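PDB 4AK2: BT_4661 from Bacteroides thetaiotaomicron, which binds heparin and heparan sulphate at the cell surface as a SusE-like glycan-binding protein, this chain being its ligand-binding piece. Local coordinates for residues Y9-N14 / T19-Y24. Sequence-based numbering, arbitrary orientation.
Sequences YFRYGN and TPIENY
Ile-21 packs its CD1 methyl onto the backbone of Gly-13, 3.7 Å from CA, while the same methyl meets Arg-11 CD at 3.8 Å. This is the tight part of the contact: the backbones approach to 5.1 Å between Gly-13 CA and Ile-21 CA, and Gly-13, at a positive phi of 74°, lets the methyl lie close over its CA. Ile-21 CG2 lies anti to the carbonyl carbon and reaches Asn-14 ND2 at 3.8 Å. That amide is fixed by Leu-16 N and Leu-18 O, and ND2 also donates to a water (2.9 Å) that has Ile-21 O among several acceptors in reach. The extended Arg-11 chain carries its guanidinium into a close sandwich: Glu-22 CB covers one face, 3.6 Å from NE, and the Tyr-9 ring lies nearly flat over the other, offset so that CE1 stands over the guanidinium centre. Looser is the exposed Glu-22 carboxylate, whose OE1 stays 4.4 Å from Arg-11 NH1, well out of the guanidinium plane. Replacing Arg-11 by an alanine is likely to uncover the Tyr-9 face and Ile-21 CD1 and leave the carboxylate without its nearby positive charge. Strand 10-11, paired antiparallel with strand 45-46, thus meets the 3-10 turn 21-23 of the loop leading to strand 27-30 through apolar packing, a shared water and probably weak, non-directional electrostatics, with no direct hydrogen bond.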
ATOM      1  N   TYR A   9     -18.868  -7.427  -3.945  1.00 13.37           N
ATOM      2  CA  TYR A   9     -17.443  -7.369  -4.327  1.00 12.13           C
ATOM      3  C   TYR A   9     -17.259  -7.454  -5.841  1.00 12.53           C
ATOM      4  O   TYR A   9     -18.125  -8.003  -6.555  1.00 13.35           O
ATOM      5  CB  TYR A   9     -16.557  -8.432  -3.599  1.00 13.35           C
ATOM      6  CG  TYR A   9     -16.773  -9.827  -4.141  1.00 13.04           C
ATOM      7  CD1 TYR A   9     -16.057 -10.283  -5.253  1.00 13.77           C
ATOM      8  CD2 TYR A   9     -17.704 -10.705  -3.550  1.00 15.51           C
ATOM      9  CE1 TYR A   9     -16.259 -11.563  -5.773  1.00 15.47           C
ATOM     10  CE2 TYR A   9     -17.913 -11.980  -4.067  1.00 16.99           C
ATOM     11  CZ  TYR A   9     -17.188 -12.415  -5.155  1.00 15.19           C
ATOM     12  OH  TYR A   9     -17.394 -13.666  -5.646  1.00 20.03           O
ATOM     13  N   PHE A  10     -16.086  -6.994  -6.299  1.00 12.97           N
ATOM     14  CA  PHE A  10     -15.516  -7.400  -7.573  1.00 12.02           C
ATOM     15  C   PHE A  10     -14.061  -7.709  -7.300  1.00 11.42           C
ATOM     16  O   PHE A  10     -13.565  -7.442  -6.168  1.00 11.85           O
ATOM     17  CB  PHE A  10     -15.643  -6.255  -8.625  1.00 12.60           C
ATOM     18  CG  PHE A  10     -15.146  -4.937  -8.141  1.00 11.16           C
ATOM     19  CD1 PHE A  10     -13.798  -4.604  -8.239  1.00 11.54           C
ATOM     20  CD2 PHE A  10     -16.027  -4.032  -7.573  1.00 12.63           C
ATOM     21  CE1 PHE A  10     -13.325  -3.357  -7.784  1.00 12.64           C
ATOM     22  CE2 PHE A  10     -15.584  -2.786  -7.103  1.00 13.40           C
ATOM     23  CZ  PHE A  10     -14.233  -2.460  -7.209  1.00 12.86           C
ATOM     24  N   ARG A  11     -13.362  -8.270  -8.286  1.00 10.83           N
ATOM     25  CA  ARG A  11     -11.920  -8.471  -8.143  1.00 11.12           C
ATOM     26  C   ARG A  11     -11.270  -8.193  -9.484  1.00 10.69           C
ATOM     27  O   ARG A  11     -11.814  -8.609 -10.526  1.00 12.84           O
ATOM     28  CB  ARG A  11     -11.532  -9.911  -7.705  1.00 13.19           C
ATOM     29  CG  ARG A  11     -12.254 -10.407  -6.489  1.00 13.68           C
ATOM     30  CD  ARG A  11     -11.745 -11.766  -6.004  1.00 16.05           C
ATOM     31  NE  ARG A  11     -12.505 -12.180  -4.819  1.00 19.36           N
ATOM     32  CZ  ARG A  11     -13.345 -13.214  -4.778  1.00 21.32           C
ATOM     33  NH1 ARG A  11     -13.498 -14.011  -5.832  1.00 22.34           N
ATOM     34  NH2 ARG A  11     -14.031 -13.461  -3.671  1.00 25.35           N
ATOM     35  N   TYR A  12     -10.075  -7.621  -9.422  1.00 11.58           N
ATOM     36  CA  TYR A  12      -9.165  -7.530 -10.528  1.00 11.83           C
ATOM     37  C   TYR A  12      -8.040  -8.591 -10.435  1.00 10.87           C
ATOM     38  O   TYR A  12      -7.417  -8.909 -11.447  1.00 13.47           O
ATOM     39  CB  TYR A  12      -8.503  -6.168 -10.566  1.00 12.06           C
ATOM     40  CG  TYR A  12      -9.393  -5.060 -11.120  1.00 10.87           C
ATOM     41  CD1 TYR A  12     -10.369  -4.473 -10.319  1.00 11.47           C
ATOM     42  CD2 TYR A  12      -9.261  -4.601 -12.449  1.00 11.97           C
ATOM     43  CE1 TYR A  12     -11.187  -3.455 -10.783  1.00 12.05           C
ATOM     44  CE2 TYR A  12     -10.062  -3.535 -12.919  1.00 13.75           C
ATOM     45  CZ  TYR A  12     -11.048  -3.003 -12.098  1.00 13.34           C
ATOM     46  OH  TYR A  12     -11.855  -1.974 -12.540  1.00 14.76           O
ATOM     47  N   GLY A  13      -7.769  -9.131  -9.226  1.00 10.84           N
ATOM     48  CA  GLY A  13      -6.632 -10.048  -9.092  1.00 11.84           C
ATOM     49  C   GLY A  13      -5.285  -9.358  -9.134  1.00 11.17           C
ATOM     50  O   GLY A  13      -5.127  -8.247  -8.646  1.00 11.79           O
ATOM     51  N   ASN A  14      -4.278 -10.035  -9.643  1.00 11.36           N
ATOM     52  CA  ASN A  14      -2.918  -9.521  -9.613  1.00 12.36           C
ATOM     53  C   ASN A  14      -2.172 -10.130 -10.771  1.00 13.33           C
ATOM     54  O   ASN A  14      -2.594 -11.172 -11.304  1.00 14.86           O
ATOM     55  CB  ASN A  14      -2.255  -9.844  -8.274  1.00 11.58           C
ATOM     56  CG  ASN A  14      -1.990 -11.325  -8.079  1.00 11.39           C
ATOM     57  OD1 ASN A  14      -1.002 -11.876  -8.573  1.00 13.23           O
ATOM     58  ND2 ASN A  14      -2.902 -11.973  -7.343  1.00 13.19           N
ATOM     59  N   THR A  19      -1.957 -16.742  -5.787  1.00 15.41           N
ATOM     60  CA  THR A  19      -3.269 -17.359  -5.815  1.00 16.33           C
ATOM     61  C   THR A  19      -3.611 -17.908  -4.441  1.00 15.81           C
ATOM     62  O   THR A  19      -2.696 -18.174  -3.642  1.00 17.43           O
ATOM     63  CB  THR A  19      -3.331 -18.542  -6.794  1.00 18.43           C
ATOM     64  OG1 THR A  19      -2.346 -19.510  -6.427  1.00 21.27           O
ATOM     65  CG2 THR A  19      -3.124 -18.073  -8.230  1.00 21.37           C
ATOM     66  N   PRO A  20      -4.922 -18.091  -4.144  1.00 15.37           N
ATOM     67  CA  PRO A  20      -6.046 -17.612  -4.956  1.00 15.26           C
ATOM     68  C   PRO A  20      -6.114 -16.088  -4.818  1.00 14.20           C
ATOM     69  O   PRO A  20      -5.638 -15.518  -3.818  1.00 13.77           O
ATOM     70  CB  PRO A  20      -7.257 -18.265  -4.310  1.00 16.44           C
ATOM     71  CG  PRO A  20      -6.846 -18.416  -2.879  1.00 17.76           C
ATOM     72  CD  PRO A  20      -5.370 -18.755  -2.896  1.00 16.37           C
ATOM     73  N   ILE A  21      -6.721 -15.440  -5.811  1.00 13.91           N
ATOM     74  CA  ILE A  21      -6.629 -13.967  -5.832  1.00 12.73           C
ATOM     75  C   ILE A  21      -7.306 -13.274  -4.671  1.00 12.26           C
ATOM     76  O   ILE A  21      -6.898 -12.190  -4.266  1.00 13.72           O
ATOM     77  CB  ILE A  21      -7.077 -13.387  -7.163  1.00 14.13           C
ATOM     78  CG1 ILE A  21      -8.561 -13.651  -7.471  1.00 13.75           C
ATOM     79  CG2 ILE A  21      -6.140 -13.812  -8.260  1.00 16.18           C
ATOM     80  CD1 ILE A  21      -9.102 -12.770  -8.595  1.00 15.22           C
ATOM     81  N   GLU A  22      -8.309 -13.917  -4.069  1.00 13.50           N
ATOM     82  CA  GLU A  22      -9.021 -13.335  -2.941  1.00 14.16           C
ATOM     83  C   GLU A  22      -8.179 -13.319  -1.653  1.00 13.76           C
ATOM     84  O   GLU A  22      -8.554 -12.652  -0.689  1.00 18.34           O
ATOM     85  CB  GLU A  22     -10.355 -14.043  -2.682  1.00 16.23           C
ATOM     86  CG  GLU A  22     -10.255 -15.493  -2.186  1.00 16.68           C
ATOM     87  CD  GLU A  22     -10.226 -16.519  -3.309  1.00 16.67           C
ATOM     88  OE1 GLU A  22      -9.871 -16.162  -4.461  1.00 16.05           O
ATOM     89  OE2 GLU A  22     -10.579 -17.698  -3.039  1.00 21.75           O
ATOM     90  N   ASN A  23      -7.031 -13.996  -1.652  1.00 13.32           N
ATOM     91  CA  ASN A  23      -6.148 -13.952  -0.497  1.00 14.35           C
ATOM     92  C   ASN A  23      -5.152 -12.787  -0.544  1.00 14.37           C
ATOM     93  O   ASN A  23      -4.306 -12.659   0.354  1.00 14.46           O
ATOM     94  CB  ASN A  23      -5.370 -15.278  -0.324  1.00 16.57           C
ATOM     95  CG  ASN A  23      -6.254 -16.402   0.183  1.00 19.44           C
ATOM     96  OD1 ASN A  23      -7.437 -16.202   0.414  1.00 21.87           O
ATOM     97  ND2 ASN A  23      -5.651 -17.559   0.432  1.00 22.36           N
ATOM     98  N   TYR A  24      -5.261 -11.947  -1.589  1.00 12.12           N
ATOM     99  CA  TYR A  24      -4.324 -10.821  -1.814  1.00 12.30           C
ATOM    100  C   TYR A  24      -5.109  -9.597  -2.234  1.00 11.73           C
ATOM    101  O   TYR A  24      -6.201  -9.720  -2.776  1.00 12.26           O
ATOM    102  CB  TYR A  24      -3.317 -11.192  -2.907  1.00 12.60           C
ATOM    103  CG  TYR A  24      -2.462 -12.375  -2.475  1.00 12.20           C
ATOM    104  CD1 TYR A  24      -1.319 -12.157  -1.714  1.00 13.67           C
ATOM    105  CD2 TYR A  24      -2.814 -13.695  -2.834  1.00 14.29           C
ATOM    106  CE1 TYR A  24      -0.539 -13.204  -1.272  1.00 14.88           C
ATOM    107  CE2 TYR A  24      -2.019 -14.780  -2.400  1.00 14.70           C
ATOM    108  CZ  TYR A  24      -0.885 -14.522  -1.629  1.00 14.20           C
ATOM    109  OH  TYR A  24      -0.104 -15.570  -1.242  1.00 18.49           O
TER
HETATM  110  O   HOH W   1      -5.121 -10.599  -5.979  1.00 12.66           O